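Local structure of alginate lyase (6KFN) at residues A[211-216]-A[240-245]; A[181-186]-A[198-203]; A[29-34]-A[53-58]. The protein is an alginate lyase that probably cleaves the glycosidic linkages of alginate by beta-elimination, as polysaccharide lyases do. All blocks are in the same frame, centred on the assembly; numbering follows the deposited sequence. Where two conformers were deposited one is given.

The three contacts sample a right-handed parallel beta-helix, in the chain order contact 3, contact 2, contact 1. Contact 3 joins the end of strand 25-29 to strand 51-55 near the N-terminal end; its centre is 27 Å from that of contact 2 and 36 Å from that of contact 1. Contacts 2 and 1 have centres 9 Å apart and touch. Strands 184-186, 215-217 and 241-243 are consecutive in one parallel sheet, with a probable hydrogen bond between Asp-216 O and Ile-186 N. Contact 2 spans the interior from this sheet to strand 199-201, and contact 1 continues along it. The two sodium sites thus lie on neighbouring turns, far along the solenoid from contact 3.

Contact 1: A[211-216]-A[240-245]; sequences ADSFID and AFQVHV. With NA (sodium ion), chain C.
Asp-216 sets CG anti to its backbone N (chi1 -167°) and His-244 holds its ring beside its own backbone N (chi1 -70°), which brings carboxylate and imidazole together between neighbouring turns of the right-handed parallel beta-helix. His-244 ND1 donates in its ring plane to the syn side of Asp-216 OD1, 2.7 Å away, with the two planes nearly perpendicular. Asp-216 OD2 accepts from a sodium-bound water and forms a salt bridge with Lys-218. With an alanine here, His-244 ND1 would probably lose its acceptor, leaving the ring freer to turn and Lys-218 without this carboxylate.

Gln-242 suits the metal site because its amide works at both ends. Gln-242 OE1 binds sodium at 2.4 Å. From above the carboxylate plane, Gln-242 NE2 donates to Asp-212 OD1, 2.9 Å away. That carboxylate oxygen is also a sodium ligand, and Tyr-210 O and three waters complete six. On the opposite sheet face, Ile-215 and Phe-241 lie side by side, Ile-215 CD1 3.8 Å from Phe-241 CE1, both against Phe-200. In the parallel pairing Gln-242 N donates to Ile-215 O at 3.0 Å; Ser-213 OG reaches that same Ile-215 O, 2.8 Å away, from the other face of the carbonyl plane.

Contact 2: A[181-186]-A[198-203]; sequences AEHIDI and SVFNGT. With NA (sodium ion), chain B.
His-183 and Ile-184 meet Phe-200 in a packing contact across the interior of the beta-helix, between two strands that do not pair with each other: 184-186 on one face and 199-201 on another. No direct hydrogen bond joins the segments; side chains fill the space between their backbones.

His-183 carries most of the contact. Two conformers were modelled, and all its distances here belong to one of them, in which CG stands anti to the carbonyl carbon (chi1 -72°) and the ring is directed at the facing strand. It slides past the Phe-200 side chain in the opposite sense, the ring planes meeting obliquely at 71°. His-183 ND1 comes within 3.3 Å of Phe-200 CB, and His-183 CE1 lies 3.0 Å from Asn-201 O, near the ring plane. A water 2.9 Å from His-183 NE2 also lies 2.8 Å from Thr-203 O and bridges the segments. Histidine thus offers a flat ring to pack against Phe-200 and a nitrogen that a water meets. Thr-203 belongs to an Asx turn, in which its N donates to Asn-201 OD1 at 3.1 Å as the chain leaves the strand.

Beside the histidine, Ile-184 CD1 reaches Phe-200 CE1 at 4.1 Å, the two side chains crossing at about a right angle. Ile-175 lies against both His-183 and Ile-184.

The flanking residues Glu-182 and Asp-185 turn from the core to a sodium ion, Glu-182 OE1 and Asp-185 OD2 each binding it at 2.5 Å. Glu-147 and three waters complete the site, and Lys-218 makes a salt bridge with Asp-185 OD1. One short segment thus divides its chemistry between an interior where a water bridges the histidine and the Thr-203 carbonyl, and a carboxylate cluster whose mutual repulsion the shared metal probably eases.

Contact 3: A[29-34]-A[53-58]; sequences LAEGVT and IRSAGS
Leu-29 and Ser-55 form a parallel beta bridge, their CA atoms 4.8 Å apart, joining successive turns towards the N-terminal end of the beta-helix. Two bonds hold it: Leu-29 N donates to Arg-54 O at 2.8 Å, nearly along the C=O axis, and Ala-56 N donates to Leu-29 O, also at 2.8 Å. Segment 29-34 then leaves the sheet in a type II turn from Ala-30 to Val-33; Gly-32, at phi 83°, suits a backbone conformation in which a CB would press on the preceding carbonyl.

On the face of Leu-29 and Ser-55, Leu-29 CD1 lies 4.0 Å from Ile-53 CG1 in one conformer of that isoleucine, and Leu-64 also packs on the leucine. Glu-31 extends alongside segment 53-58, bringing OE1 to 3.3 Å from Gly-57 CA. A CB on Gly-57 would collide with Glu-31 OE1 as it is placed, so glycine lets the carboxylate lie close. In one conformer Ser-55, with OG anti to the backbone N (chi1 -171°), donates from OG to Gly-57 O at 2.8 Å. Main-chain bonds therefore join the strand ends, while the Ser-55 hydroxyl and the Glu-31 carboxylate, whose OE2 accepts from Asn-60 N, bond to backbone atoms after strand 51-55.

Contact 1: A[211-216]-A[240-245]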
# COMPACT_ATOMS: atom_id res chain seq x y z
N ALA A 211 -5.84 14.96 0.82
CA ALA A 211 -5.86 13.65 1.43
C ALA A 211 -6.68 13.71 2.71
O ALA A 211 -6.20 14.07 3.80
CB ALA A 211 -4.44 13.16 1.72
N ASP A 212 -7.96 13.39 2.57
CA ASP A 212 -8.96 13.67 3.60
C ASP A 212 -9.97 12.52 3.73
O ASP A 212 -11.08 12.71 4.22
CB ASP A 212 -9.63 15.02 3.37
CG ASP A 212 -10.40 15.13 2.07
OD1 ASP A 212 -10.55 14.15 1.33
OD2 ASP A 212 -10.82 16.28 1.78
N SER A 213 -9.54 11.32 3.35
CA SER A 213 -10.35 10.12 3.49
C SER A 213 -9.40 8.94 3.72
O SER A 213 -8.20 9.03 3.45
CB SER A 213 -11.22 9.88 2.26
OG SER A 213 -10.41 9.69 1.09
N PHE A 214 -9.94 7.81 4.19
CA PHE A 214 -9.13 6.60 4.31
C PHE A 214 -8.62 6.12 2.95
O PHE A 214 -7.47 5.71 2.81
CB PHE A 214 -9.88 5.45 4.97
CG PHE A 214 -10.49 5.73 6.33
CD1 PHE A 214 -9.72 6.14 7.42
CD2 PHE A 214 -11.85 5.55 6.52
CE1 PHE A 214 -10.32 6.36 8.65
CE2 PHE A 214 -12.43 5.76 7.74
CZ PHE A 214 -11.67 6.17 8.82
N ILE A 215 -9.54 6.10 1.98
CA ILE A 215 -9.25 5.62 0.64
C ILE A 215 -9.80 6.65 -0.34
O ILE A 215 -10.91 7.18 -0.15
CB ILE A 215 -9.90 4.24 0.35
CG1 ILE A 215 -9.50 3.23 1.43
CG2 ILE A 215 -9.51 3.76 -1.05
CD1 ILE A 215 -10.09 1.84 1.25
N ASP A 216 -9.05 6.92 -1.40
CA ASP A 216 -9.55 7.63 -2.58
C ASP A 216 -9.41 6.67 -3.75
O ASP A 216 -8.33 6.14 -3.99
CB ASP A 216 -8.80 8.92 -2.84
CG ASP A 216 -9.49 9.83 -3.85
OD1 ASP A 216 -10.67 9.57 -4.19
OD2 ASP A 216 -8.83 10.82 -4.25
N ALA A 240 -15.19 8.75 4.80
CA ALA A 240 -14.46 7.48 4.91
C ALA A 240 -13.77 7.14 3.58
O ALA A 240 -12.56 6.90 3.52
CB ALA A 240 -15.38 6.34 5.32
N PHE A 241 -14.58 7.08 2.50
CA PHE A 241 -14.11 6.65 1.20
C PHE A 241 -14.62 7.65 0.16
O PHE A 241 -15.76 8.12 0.25
CB PHE A 241 -14.64 5.25 0.83
CG PHE A 241 -14.44 4.20 1.92
CD1 PHE A 241 -13.18 3.94 2.44
CD2 PHE A 241 -15.52 3.49 2.41
CE1 PHE A 241 -13.00 2.97 3.41
CE2 PHE A 241 -15.35 2.51 3.38
CZ PHE A 241 -14.09 2.26 3.89
N GLN A 242 -13.76 7.95 -0.82
CA GLN A 242 -14.12 8.81 -1.93
C GLN A 242 -13.85 8.10 -3.24
O GLN A 242 -13.01 7.20 -3.31
CB GLN A 242 -13.33 10.12 -1.90
CG GLN A 242 -13.62 10.94 -0.65
CD GLN A 242 -12.73 12.13 -0.48
OE1 GLN A 242 -11.69 12.27 -1.13
NE2 GLN A 242 -13.09 13.00 0.45
N VAL A 243 -14.57 8.54 -4.28
CA VAL A 243 -14.32 8.11 -5.65
C VAL A 243 -14.26 9.39 -6.49
O VAL A 243 -15.12 10.26 -6.33
CB VAL A 243 -15.41 7.15 -6.18
CG1 VAL A 243 -14.95 6.45 -7.45
CG2 VAL A 243 -15.83 6.12 -5.13
N HIS A 244 -13.25 9.51 -7.34
CA HIS A 244 -13.07 10.70 -8.19
C HIS A 244 -12.75 10.29 -9.60
O HIS A 244 -12.14 9.24 -9.82
CB HIS A 244 -11.92 11.58 -7.67
CG HIS A 244 -12.17 12.29 -6.39
ND1 HIS A 244 -11.82 11.78 -5.15
CD2 HIS A 244 -12.69 13.52 -6.15
CE1 HIS A 244 -12.13 12.68 -4.21
NE2 HIS A 244 -12.66 13.72 -4.80
N VAL A 245 -13.12 11.18 -10.55
CA VAL A 245 -12.81 11.02 -11.96
C VAL A 245 -11.72 12.01 -12.36
O VAL A 245 -11.98 13.21 -12.49
CB VAL A 245 -14.08 11.24 -12.81
CG1 VAL A 245 -13.77 10.99 -14.27
CG2 VAL A 245 -15.21 10.32 -12.35
NA NA C . -9.77 13.67 -0.90
O HOH W 1 -12.80 16.36 0.07
O HOH W 2 -8.75 11.78 0.10
O HOH W 3 -8.74 13.23 -2.99
O HOH W 4 -10.80 15.56 -1.87

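Contact 2: A[181-186]-A[198-203]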
# COMPACT_ATOMS: atom_id res chain seq x y z
N ALA A 181 -1.19 10.99 4.42
CA ALA A 181 -2.13 11.13 3.33
C ALA A 181 -3.14 9.99 3.40
O ALA A 181 -3.38 9.44 4.47
CB ALA A 181 -1.40 11.27 1.98
N GLU A 182 -3.80 9.66 2.27
CA GLU A 182 -4.74 8.55 2.35
C GLU A 182 -4.02 7.29 2.81
O GLU A 182 -2.87 7.03 2.46
CB GLU A 182 -5.40 8.23 1.00
CG GLU A 182 -6.23 9.35 0.40
CD GLU A 182 -5.46 10.31 -0.47
OE1 GLU A 182 -4.24 10.26 -0.58
OE2 GLU A 182 -6.22 11.15 -1.10
N HIS A 183 -4.75 6.44 3.52
CA HIS A 183 -4.25 5.10 3.78
C HIS A 183 -4.00 4.36 2.49
O HIS A 183 -2.98 3.68 2.36
CB HIS A 183 -5.18 4.35 4.74
CG HIS A 183 -5.09 4.89 6.12
ND1 HIS A 183 -5.58 4.20 7.21
CD2 HIS A 183 -4.44 5.99 6.60
CE1 HIS A 183 -5.32 4.92 8.29
NE2 HIS A 183 -4.64 6.01 7.95
N ILE A 184 -4.93 4.46 1.54
CA ILE A 184 -4.79 3.83 0.24
C ILE A 184 -5.27 4.84 -0.81
O ILE A 184 -6.39 5.33 -0.74
CB ILE A 184 -5.56 2.53 0.10
CG1 ILE A 184 -5.20 1.58 1.27
CG2 ILE A 184 -5.28 1.87 -1.25
CD1 ILE A 184 -6.09 0.40 1.39
N ASP A 185 -4.40 5.12 -1.79
CA ASP A 185 -4.73 6.00 -2.92
C ASP A 185 -4.63 5.16 -4.18
O ASP A 185 -3.54 4.70 -4.52
CB ASP A 185 -3.80 7.20 -2.93
CG ASP A 185 -4.22 8.30 -3.88
OD1 ASP A 185 -5.24 8.17 -4.53
OD2 ASP A 185 -3.48 9.34 -3.91
N ILE A 186 -5.79 4.89 -4.80
CA ILE A 186 -5.88 4.01 -5.97
C ILE A 186 -5.98 4.92 -7.20
O ILE A 186 -7.01 5.58 -7.38
CB ILE A 186 -7.08 3.08 -5.85
CG1 ILE A 186 -6.98 2.22 -4.59
CG2 ILE A 186 -7.21 2.23 -7.10
CD1 ILE A 186 -8.20 1.37 -4.29
N SER A 198 -9.11 -5.19 6.15
CA SER A 198 -8.08 -4.29 6.63
C SER A 198 -8.66 -3.33 7.68
O SER A 198 -9.87 -3.22 7.85
CB SER A 198 -7.42 -3.57 5.46
OG SER A 198 -6.70 -4.52 4.65
N VAL A 199 -7.75 -2.66 8.40
CA VAL A 199 -8.12 -1.78 9.49
C VAL A 199 -7.38 -0.46 9.31
O VAL A 199 -6.15 -0.45 9.17
CB VAL A 199 -7.80 -2.38 10.87
CG1 VAL A 199 -8.23 -1.40 11.98
CG2 VAL A 199 -8.50 -3.72 11.04
N PHE A 200 -8.14 0.63 9.32
CA PHE A 200 -7.63 1.97 9.08
C PHE A 200 -7.71 2.78 10.37
O PHE A 200 -8.80 3.08 10.86
CB PHE A 200 -8.44 2.66 7.99
CG PHE A 200 -8.62 1.81 6.76
CD1 PHE A 200 -7.55 1.13 6.17
CD2 PHE A 200 -9.89 1.62 6.21
CE1 PHE A 200 -7.76 0.29 5.08
CE2 PHE A 200 -10.09 0.81 5.11
CZ PHE A 200 -9.03 0.13 4.54
N ASN A 201 -6.55 3.15 10.92
CA ASN A 201 -6.46 4.04 12.08
C ASN A 201 -6.20 5.43 11.54
O ASN A 201 -5.08 5.77 11.14
CB ASN A 201 -5.36 3.58 13.03
CG ASN A 201 -5.22 4.50 14.23
OD1 ASN A 201 -5.71 5.63 14.21
ND2 ASN A 201 -4.54 4.03 15.24
N GLY A 202 -7.26 6.23 11.46
CA GLY A 202 -7.20 7.53 10.82
C GLY A 202 -6.43 8.61 11.56
O GLY A 202 -6.21 9.68 10.98
N THR A 203 -6.03 8.36 12.80
CA THR A 203 -5.22 9.35 13.50
C THR A 203 -3.97 9.65 12.66
O THR A 203 -3.29 8.72 12.22
CB THR A 203 -4.86 8.82 14.89
OG1 THR A 203 -6.08 8.56 15.60
CG2 THR A 203 -3.97 9.79 15.65
NA NA B . -2.80 11.17 -2.39
O HOH W 5 -4.81 12.33 -2.85
O HOH W 6 -3.08 7.82 9.55
O HOH W 7 -1.67 12.09 -4.34
O HOH W 8 -2.30 13.14 -1.12

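Contact 3: A[29-34]-A[53-58]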
# COMPACT_ATOMS: atom_id res chain seq x y z
N LEU A 29 17.46 -13.33 6.62
CA LEU A 29 18.12 -12.23 7.29
C LEU A 29 18.05 -12.37 8.81
O LEU A 29 17.00 -12.64 9.40
CB LEU A 29 17.49 -10.91 6.87
CG LEU A 29 17.50 -10.65 5.36
CD1 LEU A 29 17.03 -9.25 5.07
CD2 LEU A 29 18.89 -10.90 4.79
N ALA A 30 19.21 -12.21 9.45
CA ALA A 30 19.32 -12.44 10.88
C ALA A 30 18.42 -11.53 11.71
O ALA A 30 18.32 -10.34 11.46
CB ALA A 30 20.78 -12.22 11.31
N GLU A 31 17.77 -12.11 12.72
CA GLU A 31 16.98 -11.32 13.66
C GLU A 31 17.84 -10.30 14.37
O GLU A 31 18.99 -10.54 14.70
CB GLU A 31 16.30 -12.23 14.68
CG GLU A 31 15.17 -13.05 14.10
CD GLU A 31 14.40 -13.75 15.18
OE1 GLU A 31 14.55 -14.98 15.32
OE2 GLU A 31 13.66 -13.08 15.94
N GLY A 32 17.26 -9.14 14.65
CA GLY A 32 17.93 -8.13 15.42
C GLY A 32 18.87 -7.26 14.64
O GLY A 32 19.39 -6.29 15.18
N VAL A 33 19.10 -7.56 13.36
CA VAL A 33 20.04 -6.81 12.58
C VAL A 33 19.29 -5.78 11.76
O VAL A 33 18.23 -6.06 11.20
CB VAL A 33 20.86 -7.76 11.68
CG1 VAL A 33 21.78 -6.97 10.77
CG2 VAL A 33 21.67 -8.71 12.55
N THR A 34 19.87 -4.58 11.68
CA THR A 34 19.46 -3.54 10.75
C THR A 34 20.42 -3.54 9.57
O THR A 34 21.62 -3.33 9.73
CB THR A 34 19.36 -2.17 11.43
OG1 THR A 34 18.33 -2.22 12.44
CG2 THR A 34 19.00 -1.12 10.43
N ILE A 53 12.98 -13.17 0.26
CA ILE A 53 13.74 -12.44 1.27
C ILE A 53 12.89 -12.44 2.53
O ILE A 53 11.74 -12.00 2.49
CB ILE A 53 14.10 -11.04 0.79
CG1 ILE A 53 15.05 -10.37 1.82
CG2 ILE A 53 12.94 -10.30 0.27
CD1 ILE A 53 15.55 -9.05 1.28
N ARG A 54 13.45 -12.93 3.63
CA ARG A 54 12.66 -13.08 4.84
C ARG A 54 13.52 -12.91 6.06
O ARG A 54 14.73 -13.09 6.03
CB ARG A 54 11.92 -14.42 4.87
CG ARG A 54 12.84 -15.62 4.97
CD ARG A 54 12.03 -16.89 4.93
NE ARG A 54 12.88 -18.07 4.91
CZ ARG A 54 13.28 -18.75 5.97
NH1 ARG A 54 12.92 -18.41 7.20
NH2 ARG A 54 14.08 -19.80 5.80
N SER A 55 12.87 -12.63 7.17
CA SER A 55 13.52 -12.64 8.46
C SER A 55 13.68 -14.11 8.91
O SER A 55 12.82 -14.96 8.68
CB SER A 55 12.65 -11.81 9.40
OG SER A 55 13.25 -11.57 10.64
N ALA A 56 14.78 -14.35 9.61
CA ALA A 56 15.04 -15.67 10.17
C ALA A 56 13.99 -16.05 11.21
O ALA A 56 13.73 -17.24 11.41
CB ALA A 56 16.45 -15.74 10.78
N GLY A 57 13.41 -15.07 11.90
CA GLY A 57 12.36 -15.34 12.86
C GLY A 57 11.58 -14.07 13.14
O GLY A 57 11.91 -12.99 12.63
N SER A 58 10.53 -14.20 13.95
CA SER A 58 9.61 -13.09 14.18
C SER A 58 9.73 -12.45 15.55
O SER A 58 8.98 -11.52 15.83
CB SER A 58 8.17 -13.52 13.97
OG SER A 58 7.87 -14.61 14.82